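Local structure of 2-methyl-aconitate isomerase (Shewanella oneidensis, 5K87) at residues A[82-85]-A[89-92]; A[111-116]-A[148-153]; A[117-120]-A[124-127]. The protein catalyses the cis-trans isomerisation of 2-methyl-aconitate by base-catalysed proton abstraction, in the 2-methylcitrate route of propionate breakdown. The protein carries 1 engineered substitution. One frame throughout, in Å; residues are numbered along the deposited sequence. Where two conformers were deposited one is given.

In the fold
Interactions 2 and 3 lie along one helix, 113-122: its beginning, at T113, meets strand 148-157 in interaction 2, and its final part meets the loop that follows in interaction 3. Both are mostly buried and apolar, although interaction 3 adds a backbone bond at the helix end and has an exposed margin at G124. Interaction 1 is a polar surface contact in the loop between strands 75-81 and 89-96, held by hydroxyl, carboxylate and water. Y91 and V89 nevertheless reach the same helix, Y91 on T113 and V116, V89 on A120, and V89 also meets L125 of the following loop. Of the three, interaction 2 lies next to the active site.

Interaction 1. Residues A[82-85]-A[89-92]; sequences SSKA and VDYL
S82 OG donates to D90 OD1 (2.7 Å) while accepting the backbone N-H of K84, so one hydroxyl ties the loop both to the strand and to itself. The bond within the loop measures 3.0 Å from K84 N to S82 OG and is nearly straight at 162°. S82 OG stands opposite its own backbone N (chi1 -172°) and beside the carbonyl carbon, a placement from which it can reach the N-H two residues on. It meets D90 OD1 on the syn side, but lies 33° out of the carboxylate plane. The second carboxylate oxygen is used as well: one water donates to D90 OD2 at 2.6 Å and accepts from S83 N at 2.8 Å. In this conformer, one of two deposited for D90, the carboxylate therefore grips the loop directly through OD1 and by way of water through OD2. S82 CB also lies 3.7 Å from V89 N, where the chains are nearest (S82 CA to V89 CA 4.6 Å). K84 starts toward the strand, but its chain then bends away, and its ammonium end makes a cation-pi contact with W142. V89 turns its isopropyl group from the loop and toward the buried side, onto L79 and I141. D90 also pairs through its backbone with S80, so the contact belongs to a beta hairpin of strands 75-81 and 89-96, with an ST turn opening its connecting loop.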
loop_
_atom_site.group_PDB
_atom_site.type_symbol
_atom_site.label_atom_id
_atom_site.label_comp_id
_atom_site.label_asym_id
_atom_site.label_seq_id
_atom_site.Cartn_x
_atom_site.Cartn_y
_atom_site.Cartn_z
ATOM N N SER A 82 25.094 -19.401 2.614
ATOM C CA SER A 82 26.144 -18.981 1.696
ATOM C C SER A 82 27.211 -20.049 1.498
ATOM O O SER A 82 27.541 -20.792 2.423
ATOM C CB SER A 82 26.809 -17.705 2.192
ATOM O OG SER A 82 27.698 -17.207 1.209
ATOM N N SER A 83 27.753 -20.103 0.289
ATOM C CA SER A 83 28.943 -20.907 0.003
ATOM C C SER A 83 30.178 -20.031 -0.187
ATOM O O SER A 83 31.232 -20.511 -0.616
ATOM C CB SER A 83 28.732 -21.765 -1.245
ATOM O OG SER A 83 27.769 -22.777 -1.011
ATOM N N LYS A 84 30.048 -18.747 0.116
ATOM C CA LYS A 84 31.164 -17.821 -0.009
ATOM C C LYS A 84 31.977 -17.824 1.273
ATOM O O LYS A 84 31.421 -17.824 2.370
ATOM C CB LYS A 84 30.654 -16.404 -0.286
ATOM C CG LYS A 84 29.917 -16.237 -1.609
ATOM C CD LYS A 84 30.885 -16.140 -2.777
ATOM C CE LYS A 84 31.811 -14.942 -2.626
ATOM N NZ LYS A 84 32.725 -14.795 -3.796
ATOM N N ALA A 85 33.299 -17.836 1.138
ATOM C CA ALA A 85 34.162 -17.729 2.305
ATOM C C ALA A 85 33.831 -16.477 3.105
ATOM O O ALA A 85 33.638 -15.403 2.537
ATOM C CB ALA A 85 35.625 -17.720 1.890
ATOM N N VAL A 89 25.137 -15.663 4.833
ATOM C CA VAL A 89 23.869 -15.801 4.147
ATOM C C VAL A 89 23.971 -15.128 2.786
ATOM O O VAL A 89 24.627 -14.089 2.658
ATOM C CB VAL A 89 22.713 -15.192 5.003
ATOM C CG1 VAL A 89 22.946 -13.713 5.271
ATOM C CG2 VAL A 89 21.347 -15.429 4.355
ATOM N N ASP A 90 23.359 -15.729 1.770
ATOM C CA ASP A 90 23.242 -15.119 0.447
ATOM C C ASP A 90 21.894 -14.412 0.320
ATOM O O ASP A 90 20.845 -14.963 0.690
ATOM C CB ASP A 90 23.326 -16.165 -0.657
ATOM C CG ASP A 90 24.724 -16.695 -0.878
ATOM O OD1 ASP A 90 25.679 -16.214 -0.239
ATOM O OD2 ASP A 90 24.858 -17.600 -1.730
ATOM N N TYR A 91 21.929 -13.219 -0.262
ATOM C CA TYR A 91 20.773 -12.329 -0.322
ATOM C C TYR A 91 20.491 -11.935 -1.773
ATOM O O TYR A 91 21.333 -11.311 -2.424
ATOM C CB TYR A 91 21.094 -11.107 0.543
ATOM C CG TYR A 91 20.253 -9.849 0.409
ATOM C CD1 TYR A 91 18.926 -9.877 -0.019
ATOM C CD2 TYR A 91 20.803 -8.614 0.735
ATOM C CE1 TYR A 91 18.181 -8.707 -0.115
ATOM C CE2 TYR A 91 20.062 -7.445 0.648
ATOM C CZ TYR A 91 18.758 -7.503 0.216
ATOM O OH TYR A 91 18.012 -6.350 0.115
ATOM N N LEU A 92 19.308 -12.313 -2.262
ATOM C CA LEU A 92 18.803 -11.829 -3.545
ATOM C C LEU A 92 17.613 -10.912 -3.325
ATOM O O LEU A 92 16.671 -11.254 -2.595
ATOM C CB LEU A 92 18.378 -12.977 -4.456
ATOM C CG LEU A 92 19.495 -13.750 -5.152
ATOM C CD1 LEU A 92 18.919 -14.983 -5.840
ATOM C CD2 LEU A 92 20.213 -12.860 -6.157
HETATM O O HOH W 1 26.994 -18.952 -2.109
#

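Interaction 2. Residues A[111-116]-A[148-153]; sequences NLTAAV and KTIIAH
Helical residues 113-116 lie against strand 148-153 with no hydrogen bond between the two backbones; inside the first segment V116 N bonds to L112 O at 2.9 Å. The contact is carried by T113, whose methyl meets a methyl of I150: T113 CG2 to I150 CG2 is 3.5 Å. The apparent tightness of this pair is doubtful, because T113 was deposited in two conformers. Chi1 of T113 (-71°) and of I150 (-58°) sets OG1 and CG1 beside the backbone N, which puts each CG2 methyl trans to it, while the side chains pass at a slant. The hydroxyl branch of T113 is the looser neighbour, with T113 OG1 4.2 Å from I150 CD1; that hydroxyl makes a weak hydrogen bond to C109 O. Two residues on along the strand, A152 CB lies 4.3 Å from T113 O. I150 and A152 are alternate residues of the strand, so both point to the helix, and I181 of neighbouring strand 179-184 touches both of them and T113, closing an apolar patch in the interior. The same helical end leads to the active site. T113 is about 6 Å, side chain to side chain, from C109, and about 7 Å from the bound malonate, to which N111 N donates a hydrogen bond. The N111 amide is pinned by R384, T23 and M322, which should fix this substrate-binding residue. A helix packed inside a curved sheet, its first turn beside the probable catalytic cysteine C109, inferred to be a proton donor/acceptor, recalls the fold of diaminopimelate epimerase, to whose clan PrpF belongs.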
loop_
_atom_site.group_PDB
_atom_site.type_symbol
_atom_site.label_atom_id
_atom_site.label_comp_id
_atom_site.label_asym_id
_atom_site.label_seq_id
_atom_site.Cartn_x
_atom_site.Cartn_y
_atom_site.Cartn_z
ATOM N N ASN A 111 17.554 -0.643 2.357
ATOM C CA ASN A 111 16.657 -0.587 3.503
ATOM C C ASN A 111 16.343 -1.960 4.066
ATOM O O ASN A 111 16.214 -2.121 5.280
ATOM C CB ASN A 111 15.376 0.159 3.166
ATOM C CG ASN A 111 15.529 1.648 3.351
ATOM O OD1 ASN A 111 15.768 2.119 4.466
ATOM N ND2 ASN A 111 15.411 2.407 2.267
ATOM N N LEU A 112 16.209 -2.955 3.199
ATOM C CA LEU A 112 15.859 -4.283 3.675
ATOM C C LEU A 112 17.048 -5.044 4.261
ATOM O O LEU A 112 16.861 -6.116 4.836
ATOM C CB LEU A 112 15.185 -5.101 2.577
ATOM C CG LEU A 112 13.775 -4.635 2.191
ATOM C CD1 LEU A 112 13.167 -5.628 1.212
ATOM C CD2 LEU A 112 12.863 -4.449 3.406
ATOM N N THR A 113 18.260 -4.496 4.170
ATOM C CA THR A 113 19.436 -5.197 4.675
ATOM C C THR A 113 19.345 -5.553 6.173
ATOM O O THR A 113 19.720 -6.646 6.580
ATOM C CB THR A 113 20.720 -4.409 4.344
ATOM O OG1 THR A 113 20.965 -4.485 2.930
ATOM C CG2 THR A 113 21.905 -4.981 5.081
ATOM N N ALA A 114 18.840 -4.638 6.996
ATOM C CA ALA A 114 18.656 -4.951 8.417
ATOM C C ALA A 114 17.689 -6.124 8.617
ATOM O O ALA A 114 17.883 -6.977 9.486
ATOM C CB ALA A 114 18.151 -3.727 9.169
ATOM N N ALA A 115 16.625 -6.151 7.815
ATOM C CA ALA A 115 15.665 -7.242 7.868
ATOM C C ALA A 115 16.274 -8.551 7.372
ATOM O O ALA A 115 15.934 -9.617 7.888
ATOM C CB ALA A 115 14.403 -6.889 7.097
ATOM N N VAL A 116 17.178 -8.484 6.398
ATOM C CA VAL A 116 17.896 -9.668 5.948
ATOM C C VAL A 116 18.675 -10.298 7.099
ATOM O O VAL A 116 18.630 -11.508 7.305
ATOM C CB VAL A 116 18.847 -9.319 4.780
ATOM C CG1 VAL A 116 19.848 -10.435 4.537
ATOM C CG2 VAL A 116 18.040 -9.013 3.526
ATOM N N LYS A 148 28.638 -8.143 -3.543
ATOM C CA LYS A 148 29.261 -7.294 -2.528
ATOM C C LYS A 148 28.969 -7.819 -1.128
ATOM O O LYS A 148 27.946 -8.476 -0.909
ATOM C CB LYS A 148 28.729 -5.861 -2.629
ATOM C CG LYS A 148 29.173 -5.094 -3.861
ATOM C CD LYS A 148 30.666 -4.813 -3.821
ATOM C CE LYS A 148 31.102 -3.917 -4.971
ATOM N NZ LYS A 148 32.581 -3.748 -4.984
ATOM N N THR A 149 29.856 -7.522 -0.183
ATOM C CA THR A 149 29.653 -7.870 1.215
ATOM C C THR A 149 28.937 -6.743 1.947
ATOM O O THR A 149 29.294 -5.564 1.805
ATOM C CB THR A 149 30.999 -8.083 1.918
ATOM O OG1 THR A 149 31.702 -9.157 1.280
ATOM C CG2 THR A 149 30.802 -8.399 3.405
ATOM N N ILE A 150 27.917 -7.102 2.724
ATOM C CA ILE A 150 27.258 -6.142 3.603
ATOM C C ILE A 150 27.162 -6.771 4.985
ATOM O O ILE A 150 26.898 -7.961 5.101
ATOM C CB ILE A 150 25.867 -5.772 3.093
ATOM C CG1 ILE A 150 25.958 -5.189 1.686
ATOM C CG2 ILE A 150 25.212 -4.806 4.048
ATOM C CD1 ILE A 150 24.634 -5.100 1.008
ATOM N N ILE A 151 27.429 -5.994 6.027
ATOM C CA ILE A 151 27.386 -6.495 7.394
ATOM C C ILE A 151 26.174 -5.915 8.116
ATOM O O ILE A 151 25.893 -4.718 7.999
ATOM C CB ILE A 151 28.651 -6.075 8.161
ATOM C CG1 ILE A 151 29.920 -6.480 7.398
ATOM C CG2 ILE A 151 28.637 -6.634 9.565
ATOM C CD1 ILE A 151 30.087 -7.968 7.209
ATOM N N ALA A 152 25.447 -6.754 8.851
ATOM C CA ALA A 152 24.372 -6.261 9.706
ATOM C C ALA A 152 24.645 -6.670 11.145
ATOM O O ALA A 152 24.810 -7.854 11.427
ATOM C CB ALA A 152 23.034 -6.804 9.254
ATOM N N HIS A 153 24.715 -5.695 12.043
ATOM C CA HIS A 153 24.941 -5.966 13.459
ATOM C C HIS A 153 23.590 -6.048 14.141
ATOM O O HIS A 153 22.995 -5.033 14.489
ATOM C CB HIS A 153 25.815 -4.879 14.090
ATOM C CG HIS A 153 27.145 -4.720 13.426
ATOM N ND1 HIS A 153 28.192 -5.590 13.637
ATOM C CD2 HIS A 153 27.593 -3.793 12.550
ATOM C CE1 HIS A 153 29.234 -5.199 12.923
ATOM N NE2 HIS A 153 28.896 -4.115 12.252
#

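Interaction 3. Residues A[117-120]-A[124-127]; sequences GAFA and GLID
A120 is gripped from two directions: its carbonyl oxygen takes the N-H of L125, 3.0 Å from A120 O to L125 N at 159°, and its methyl is covered by I126. The closest apolar touch is A120 CB to I126 CD1, 3.6 Å. I126 CG1 lies equally near the carbonyl carbon, 3.6 Å from A120 C, so the ethyl branch runs alongside A120, near the end of the helix, instead of meeting it with one methyl alone. It comes there because CG1 points opposite the carbonyl carbon of I126 (chi1 -51°) and CD1 is folded round at the next bond. L125 adds its CB, 4.1 Å from A120 CB. The bond from a backbone N-H to the carbonyl five residues earlier, with G124 in the left-handed backbone conformation just before the donor, fits a Schellman motif ending helix 113-122, here with its usual apolar contact between A120 and L125. V89 of strand 89-96 touches the side chains of both and backs this tight part. Packing slackens toward F119, whose ring L125 meets at its edge, near the plane, with F119 CE1 4.4 Å from L125 CD1; the ring packs also on T17, M19 and L79. On the solvent side sits exposed G124, whose N-H lies near A120 O but at a poor angle for bonding.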
loop_
_atom_site.group_PDB
_atom_site.type_symbol
_atom_site.label_atom_id
_atom_site.label_comp_id
_atom_site.label_asym_id
_atom_site.label_seq_id
_atom_site.Cartn_x
_atom_site.Cartn_y
_atom_site.Cartn_z
ATOM N N GLY A 117 19.382 -9.465 7.859
ATOM C CA GLY A 117 20.152 -9.966 8.985
ATOM C C GLY A 117 19.267 -10.648 10.007
ATOM O O GLY A 117 19.564 -11.753 10.460
ATOM N N ALA A 118 18.177 -9.981 10.370
ATOM C CA ALA A 118 17.227 -10.535 11.326
ATOM C C ALA A 118 16.597 -11.832 10.826
ATOM O O ALA A 118 16.483 -12.809 11.577
ATOM C CB ALA A 118 16.154 -9.521 11.652
ATOM N N PHE A 119 16.170 -11.844 9.563
ATOM C CA PHE A 119 15.520 -13.019 8.997
ATOM C C PHE A 119 16.471 -14.211 9.023
ATOM O O PHE A 119 16.081 -15.328 9.376
ATOM C CB PHE A 119 15.038 -12.747 7.568
ATOM C CG PHE A 119 14.326 -13.923 6.931
ATOM C CD1 PHE A 119 15.045 -14.987 6.390
ATOM C CD2 PHE A 119 12.950 -13.971 6.881
ATOM C CE1 PHE A 119 14.389 -16.071 5.801
ATOM C CE2 PHE A 119 12.292 -15.048 6.288
ATOM C CZ PHE A 119 13.011 -16.082 5.742
ATOM N N ALA A 120 17.717 -13.978 8.648
ATOM C CA ALA A 120 18.691 -15.054 8.594
ATOM C C ALA A 120 18.889 -15.688 9.966
ATOM O O ALA A 120 18.914 -16.913 10.090
ATOM C CB ALA A 120 20.002 -14.544 8.046
ATOM N N GLY A 124 17.399 -19.920 10.785
ATOM C CA GLY A 124 18.351 -21.014 10.708
ATOM C C GLY A 124 19.391 -20.903 9.611
ATOM O O GLY A 124 19.960 -21.915 9.196
ATOM N N LEU A 125 19.665 -19.689 9.139
ATOM C CA LEU A 125 20.621 -19.513 8.051
ATOM C C LEU A 125 21.997 -19.096 8.551
ATOM O O LEU A 125 22.923 -18.956 7.763
ATOM C CB LEU A 125 20.090 -18.511 7.018
ATOM C CG LEU A 125 18.778 -18.932 6.364
ATOM C CD1 LEU A 125 18.347 -17.886 5.342
ATOM C CD2 LEU A 125 18.931 -20.294 5.710
ATOM N N ILE A 126 22.127 -18.909 9.862
ATOM C CA ILE A 126 23.386 -18.476 10.458
ATOM C C ILE A 126 23.943 -19.553 11.386
ATOM O O ILE A 126 23.229 -20.018 12.274
ATOM C CB ILE A 126 23.209 -17.180 11.290
ATOM C CG1 ILE A 126 22.477 -16.097 10.486
ATOM C CG2 ILE A 126 24.564 -16.694 11.811
ATOM C CD1 ILE A 126 23.242 -15.581 9.296
ATOM N N ASP A 127 25.205 -19.930 11.172
ATOM C CA ASP A 127 25.932 -20.871 12.035
ATOM C C ASP A 127 25.656 -20.528 13.491
ATOM O O ASP A 127 25.945 -19.420 13.933
ATOM C CB ASP A 127 27.435 -20.758 11.748
ATOM C CG ASP A 127 28.277 -21.779 12.508
ATOM O OD1 ASP A 127 27.766 -22.449 13.427
ATOM O OD2 ASP A 127 29.480 -21.895 12.185
#